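Long-range contacts in tryptophan--tRNA ligase (Campylobacter jejuni subsp. jejuni, PDB 3TZL), which probably attaches tryptophan to its cognate tRNA at the expense of ATP, working as a homodimeric class I aminoacyl-tRNA synthetase: residues L16-Y21 with N199-F204; A64-S69 with E282-L287. All coordinates share one frame; numbering follows the deposited sequence.

Interaction 1: residues L16-Y21 with N199-F204; sequences LHIGNY and NTIDIF. With ADP (adenosine-5'-diphosphate), chain I.
His-17 and Thr-200 meet at about a right angle, the methyl CG2 of Thr-200 lying 3.5 Å from CD2 of the imidazole. The ring is turned to this place because CG stands between the backbone N and the carbonyl carbon (chi1 54°). Two bonds at its edge then orient it: NE2 donates an in-plane hydrogen bond to O1B of the ADP beta-phosphate (3.1 Å, 165° at the hydrogen), and ND1 accepts a capping bond from Gly-19 N, a weak one. Asn-20 OD1 sits over the centre of one face. That same OD1 takes His-17 N on a lone pair, completing a capping box, while Asn-20 ND2 reaches both O1A and O4' of ADP.

The backbones beside this ring are bridged once, at His-17 and Asp-202. Ile-18 N donates to Ile-201 O at 2.9 Å, and Ile-203 N to Leu-16 O at 3.1 Å; the latter oxygen also accepts from a water that in turn accepts from Phe-204 N. Apolar groups close in around the bridge: Ile-18 CD1 packs on Ile-201 CB (4.0 Å) and Ile-203 CD1 on Tyr-21 CB (3.8 Å), while Leu-16 CD1 comes to the edge of the Phe-204 ring. Within 199-204, Thr-200 OG1 donates to Asp-202 OD1, whose other oxygen, OD2, is hydrogen-bonded to Gln-213 NE2.

The arrangement is that of the class I HIGH motif at the start of helix 18-30, its histidine and asparagine holding the nucleotide while the chain just beyond KMSKS is pinned alongside.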
# COMPACT_ATOMS: atom_id res chain seq x y z
N LEU B 16 13.48 7.28 25.22
CA LEU B 16 12.34 7.62 26.07
C LEU B 16 12.78 8.30 27.38
O LEU B 16 13.69 7.82 28.05
CB LEU B 16 11.56 6.36 26.40
CG LEU B 16 10.72 5.77 25.27
CD1 LEU B 16 10.13 4.48 25.74
CD2 LEU B 16 9.62 6.76 24.85
N HIS B 17 12.14 9.41 27.72
CA HIS B 17 12.47 10.13 28.95
C HIS B 17 11.30 10.19 29.93
O HIS B 17 10.17 9.83 29.58
CB HIS B 17 13.03 11.53 28.65
CG HIS B 17 12.15 12.37 27.78
ND1 HIS B 17 10.98 12.95 28.23
CD2 HIS B 17 12.28 12.76 26.48
CE1 HIS B 17 10.43 13.64 27.25
NE2 HIS B 17 11.20 13.54 26.18
N ILE B 18 11.54 10.63 31.15
CA ILE B 18 10.48 10.60 32.16
C ILE B 18 9.30 11.51 31.81
O ILE B 18 8.23 11.41 32.42
CB ILE B 18 11.01 10.90 33.57
CG1 ILE B 18 11.66 12.28 33.63
CG2 ILE B 18 12.01 9.82 33.99
CD1 ILE B 18 12.00 12.73 35.08
N GLY B 19 9.49 12.38 30.83
CA GLY B 19 8.41 13.21 30.32
C GLY B 19 7.42 12.40 29.49
O GLY B 19 6.21 12.56 29.61
N ASN B 20 7.94 11.53 28.63
CA ASN B 20 7.09 10.59 27.90
C ASN B 20 6.34 9.70 28.88
O ASN B 20 5.17 9.40 28.68
CB ASN B 20 7.93 9.72 26.96
CG ASN B 20 8.71 10.54 25.96
OD1 ASN B 20 9.94 10.50 25.94
ND2 ASN B 20 8.00 11.28 25.12
N TYR B 21 7.03 9.30 29.94
CA TYR B 21 6.42 8.39 30.91
C TYR B 21 5.29 9.03 31.68
O TYR B 21 4.15 8.55 31.64
CB TYR B 21 7.45 7.83 31.88
CG TYR B 21 6.81 6.87 32.85
CD1 TYR B 21 6.27 5.68 32.40
CD2 TYR B 21 6.70 7.18 34.19
CE1 TYR B 21 5.66 4.80 33.25
CE2 TYR B 21 6.08 6.29 35.06
CZ TYR B 21 5.57 5.10 34.58
OH TYR B 21 4.95 4.21 35.42
N ASN B 199 17.32 18.44 27.39
CA ASN B 199 17.16 18.69 28.80
C ASN B 199 16.48 17.50 29.49
O ASN B 199 15.79 17.67 30.50
CB ASN B 199 16.35 19.97 29.02
CG ASN B 199 14.92 19.87 28.51
OD1 ASN B 199 14.52 18.86 27.91
ND2 ASN B 199 14.14 20.91 28.76
N THR B 200 16.67 16.30 28.94
CA THR B 200 15.89 15.15 29.35
C THR B 200 16.51 14.35 30.50
O THR B 200 17.68 14.46 30.79
CB THR B 200 15.59 14.19 28.16
OG1 THR B 200 16.80 13.57 27.71
CG2 THR B 200 14.99 14.96 26.99
N ILE B 201 15.68 13.54 31.14
CA ILE B 201 16.15 12.48 32.02
C ILE B 201 15.59 11.18 31.46
O ILE B 201 14.37 10.98 31.44
CB ILE B 201 15.70 12.70 33.46
CG1 ILE B 201 16.47 13.86 34.07
CG2 ILE B 201 15.94 11.44 34.29
CD1 ILE B 201 15.92 14.30 35.40
N ASP B 202 16.48 10.32 30.98
CA ASP B 202 16.10 9.11 30.26
C ASP B 202 15.81 7.94 31.20
O ASP B 202 16.34 7.87 32.31
CB ASP B 202 17.17 8.74 29.22
CG ASP B 202 17.44 9.86 28.22
OD1 ASP B 202 16.51 10.63 27.92
OD2 ASP B 202 18.58 9.97 27.74
N ILE B 203 14.97 7.03 30.72
CA ILE B 203 14.48 5.92 31.51
C ILE B 203 15.39 4.71 31.41
O ILE B 203 15.63 4.02 32.40
CB ILE B 203 13.09 5.48 31.01
CG1 ILE B 203 12.08 6.61 31.25
CG2 ILE B 203 12.66 4.20 31.69
CD1 ILE B 203 10.70 6.29 30.73
N PHE B 204 15.89 4.46 30.21
CA PHE B 204 16.64 3.25 29.93
C PHE B 204 18.11 3.53 29.63
O PHE B 204 18.68 2.96 28.71
CB PHE B 204 15.98 2.47 28.79
CG PHE B 204 14.57 2.04 29.10
CD1 PHE B 204 14.34 1.05 30.04
CD2 PHE B 204 13.49 2.62 28.47
CE1 PHE B 204 13.05 0.65 30.35
CE2 PHE B 204 12.20 2.24 28.78
CZ PHE B 204 11.99 1.24 29.72
PB ADP I . 9.99 15.45 22.56
O1B ADP I . 11.03 15.18 23.61
O2B ADP I . 10.30 14.82 21.22
O3B ADP I . 9.51 16.88 22.45
PA ADP I . 7.88 13.59 22.22
O1A ADP I . 8.57 12.25 22.30
O2A ADP I . 7.61 14.19 20.86
O3A ADP I . 8.74 14.62 23.13
O5' ADP I . 6.49 13.48 23.02
C5' ADP I . 5.66 12.32 22.92
C4' ADP I . 4.55 12.38 23.97
O4' ADP I . 5.10 12.44 25.29
C3' ADP I . 3.69 13.61 23.79
O3' ADP I . 2.41 13.21 23.27
C2' ADP I . 3.53 14.23 25.16
O2' ADP I . 2.20 14.04 25.65
C1' ADP I . 4.48 13.47 26.07
N9 ADP I . 5.52 14.38 26.62
C8 ADP I . 6.73 14.63 26.08
N7 ADP I . 7.45 15.50 26.84
C5 ADP I . 6.68 15.82 27.89
C6 ADP I . 6.83 16.70 29.08
N6 ADP I . 7.97 17.41 29.27
N1 ADP I . 5.79 16.76 29.94
C2 ADP I . 4.65 16.05 29.74
N3 ADP I . 4.45 15.24 28.69
C4 ADP I . 5.41 15.09 27.75
O HOH W 1 15.43 5.71 27.75

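Interaction 2: residues A64-S69 with E282-L287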
# COMPACT_ATOMS: atom_id res chain seq x y z
N ALA B 64 9.06 -1.99 21.49
CA ALA B 64 8.20 -3.02 22.04
C ALA B 64 8.67 -3.35 23.45
O ALA B 64 7.87 -3.38 24.38
CB ALA B 64 8.22 -4.26 21.14
N ALA B 65 9.98 -3.58 23.61
CA ALA B 65 10.57 -3.88 24.93
C ALA B 65 10.28 -2.77 25.93
O ALA B 65 9.94 -3.04 27.09
CB ALA B 65 12.07 -4.11 24.82
N ALA B 66 10.39 -1.52 25.49
CA ALA B 66 10.13 -0.39 26.39
C ALA B 66 8.68 -0.35 26.87
O ALA B 66 8.41 -0.13 28.06
CB ALA B 66 10.50 0.92 25.72
N PHE B 67 7.73 -0.54 25.97
CA PHE B 67 6.34 -0.39 26.40
C PHE B 67 5.90 -1.55 27.27
O PHE B 67 5.17 -1.38 28.26
CB PHE B 67 5.41 -0.14 25.21
CG PHE B 67 5.58 1.23 24.58
CD1 PHE B 67 5.09 2.36 25.21
CD2 PHE B 67 6.22 1.38 23.37
CE1 PHE B 67 5.25 3.63 24.64
CE2 PHE B 67 6.40 2.63 22.80
CZ PHE B 67 5.90 3.76 23.43
N LEU B 68 6.35 -2.75 26.93
CA LEU B 68 6.10 -3.90 27.78
C LEU B 68 6.71 -3.67 29.16
O LEU B 68 6.05 -3.88 30.18
CB LEU B 68 6.66 -5.16 27.13
CG LEU B 68 5.85 -5.60 25.91
CD1 LEU B 68 6.56 -6.72 25.19
CD2 LEU B 68 4.47 -6.03 26.35
N SER B 69 7.96 -3.21 29.19
CA SER B 69 8.66 -2.97 30.46
C SER B 69 7.97 -1.96 31.37
O SER B 69 8.02 -2.09 32.59
CB SER B 69 10.09 -2.51 30.20
OG SER B 69 10.79 -3.57 29.60
N GLU B 282 15.51 -3.77 34.07
CA GLU B 282 15.93 -5.16 34.05
C GLU B 282 15.09 -5.97 33.08
O GLU B 282 15.61 -6.83 32.36
CB GLU B 282 15.82 -5.79 35.45
CG GLU B 282 16.79 -5.23 36.46
CD GLU B 282 16.50 -5.72 37.89
OE1 GLU B 282 15.61 -6.58 38.07
OE2 GLU B 282 17.17 -5.23 38.82
N LYS B 283 13.79 -5.71 33.07
CA LYS B 283 12.89 -6.38 32.15
C LYS B 283 13.19 -5.98 30.68
O LYS B 283 13.20 -6.83 29.77
CB LYS B 283 11.44 -6.06 32.51
CG LYS B 283 10.42 -6.71 31.60
CD LYS B 283 9.03 -6.46 32.15
CE LYS B 283 7.95 -6.86 31.17
NZ LYS B 283 6.60 -6.58 31.76
N TYR B 284 13.43 -4.69 30.48
CA TYR B 284 13.78 -4.15 29.18
C TYR B 284 15.01 -4.85 28.60
O TYR B 284 14.96 -5.40 27.49
CB TYR B 284 14.02 -2.65 29.33
CG TYR B 284 14.49 -1.91 28.09
CD1 TYR B 284 13.60 -1.53 27.09
CD2 TYR B 284 15.82 -1.53 27.96
CE1 TYR B 284 14.03 -0.81 25.96
CE2 TYR B 284 16.26 -0.82 26.85
CZ TYR B 284 15.37 -0.46 25.86
OH TYR B 284 15.85 0.24 24.78
N ASN B 285 16.10 -4.84 29.36
CA ASN B 285 17.33 -5.50 28.97
C ASN B 285 17.18 -6.99 28.72
O ASN B 285 17.75 -7.51 27.76
CB ASN B 285 18.42 -5.24 30.02
CG ASN B 285 18.86 -3.79 30.02
OD1 ASN B 285 19.17 -3.23 28.97
ND2 ASN B 285 18.88 -3.18 31.20
N GLU B 286 16.42 -7.68 29.57
CA GLU B 286 16.12 -9.09 29.37
C GLU B 286 15.42 -9.35 28.02
O GLU B 286 15.77 -10.28 27.30
CB GLU B 286 15.29 -9.64 30.54
CG GLU B 286 14.73 -11.06 30.35
CD GLU B 286 13.27 -11.09 29.86
OE1 GLU B 286 12.45 -10.25 30.32
OE2 GLU B 286 12.93 -11.95 29.01
N LEU B 287 14.43 -8.53 27.69
CA LEU B 287 13.69 -8.70 26.45
C LEU B 287 14.56 -8.46 25.21
O LEU B 287 14.28 -8.99 24.14
CB LEU B 287 12.47 -7.78 26.42
CG LEU B 287 11.32 -8.10 27.38
CD1 LEU B 287 10.39 -6.89 27.52
CD2 LEU B 287 10.52 -9.33 26.94
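Ala-65 sets its methyl between two residues of the partner helix: CB lies 3.8 Å from CD1 of Tyr-284 and 4.0 Å from CB of Leu-287. One residue on, Ala-66 meets the edge of the same tyrosine ring, with its backbone N in the ring plane and its CB 3.9 Å from CE1. The ring turns its edge to the small alanines, CG being anti to the backbone N (chi1 176°). At Leu-68 the contact becomes partly polar. CB touches CD1 of Leu-287, and the carbonyl O accepts a hydrogen bond from NZ of Lys-283 (3.2 Å), which arrives above the carbonyl plane at the end of a fully extended chain. Ser-69 comes close to the opposing backbone, OG lying 3.1 Å from Tyr-284 CA; its hydroxyl donates back to Ala-65 O (2.7 Å), an oxygen that Ser-69 N also reaches, from the other face of its plane.

Where 64-69 passes 282-287, the axes come within 8.6 Å, roughly antiparallel at 145°; the small Ala-65, Ala-66 and Ser-69 are consistent with so close an approach. Helix 291-320 packs against both host helices, 53-70 and 278-289, through Leu-294 and Ile-297 on Leu-68 and His-293 on Leu-287.

In the fold
Interactions 1 and 2 illustrate how a nucleotide site is tied to the helices behind it. Their centres are 15 Å apart, yet they touch directly: the Phe-204 ring stacks on that of Tyr-284, and Leu-16 CD1 and Phe-204 CE2 both pack on Ala-66 CB, giving continuous packing from the ADP pocket to the helix pair. Along the chain the segments alternate, 16-21 and 64-69 coming before 199-204 and 282-287, so the two closures interlock. Helix 18-30 and helix 53-70 belong to the N-terminal part of the catalytic region, whereas 199-204 follows the KMSKS motif and helix 278-289 comes later still. Tyr-21 and Ile-203 both touch Phe-277, just before helix 278-289.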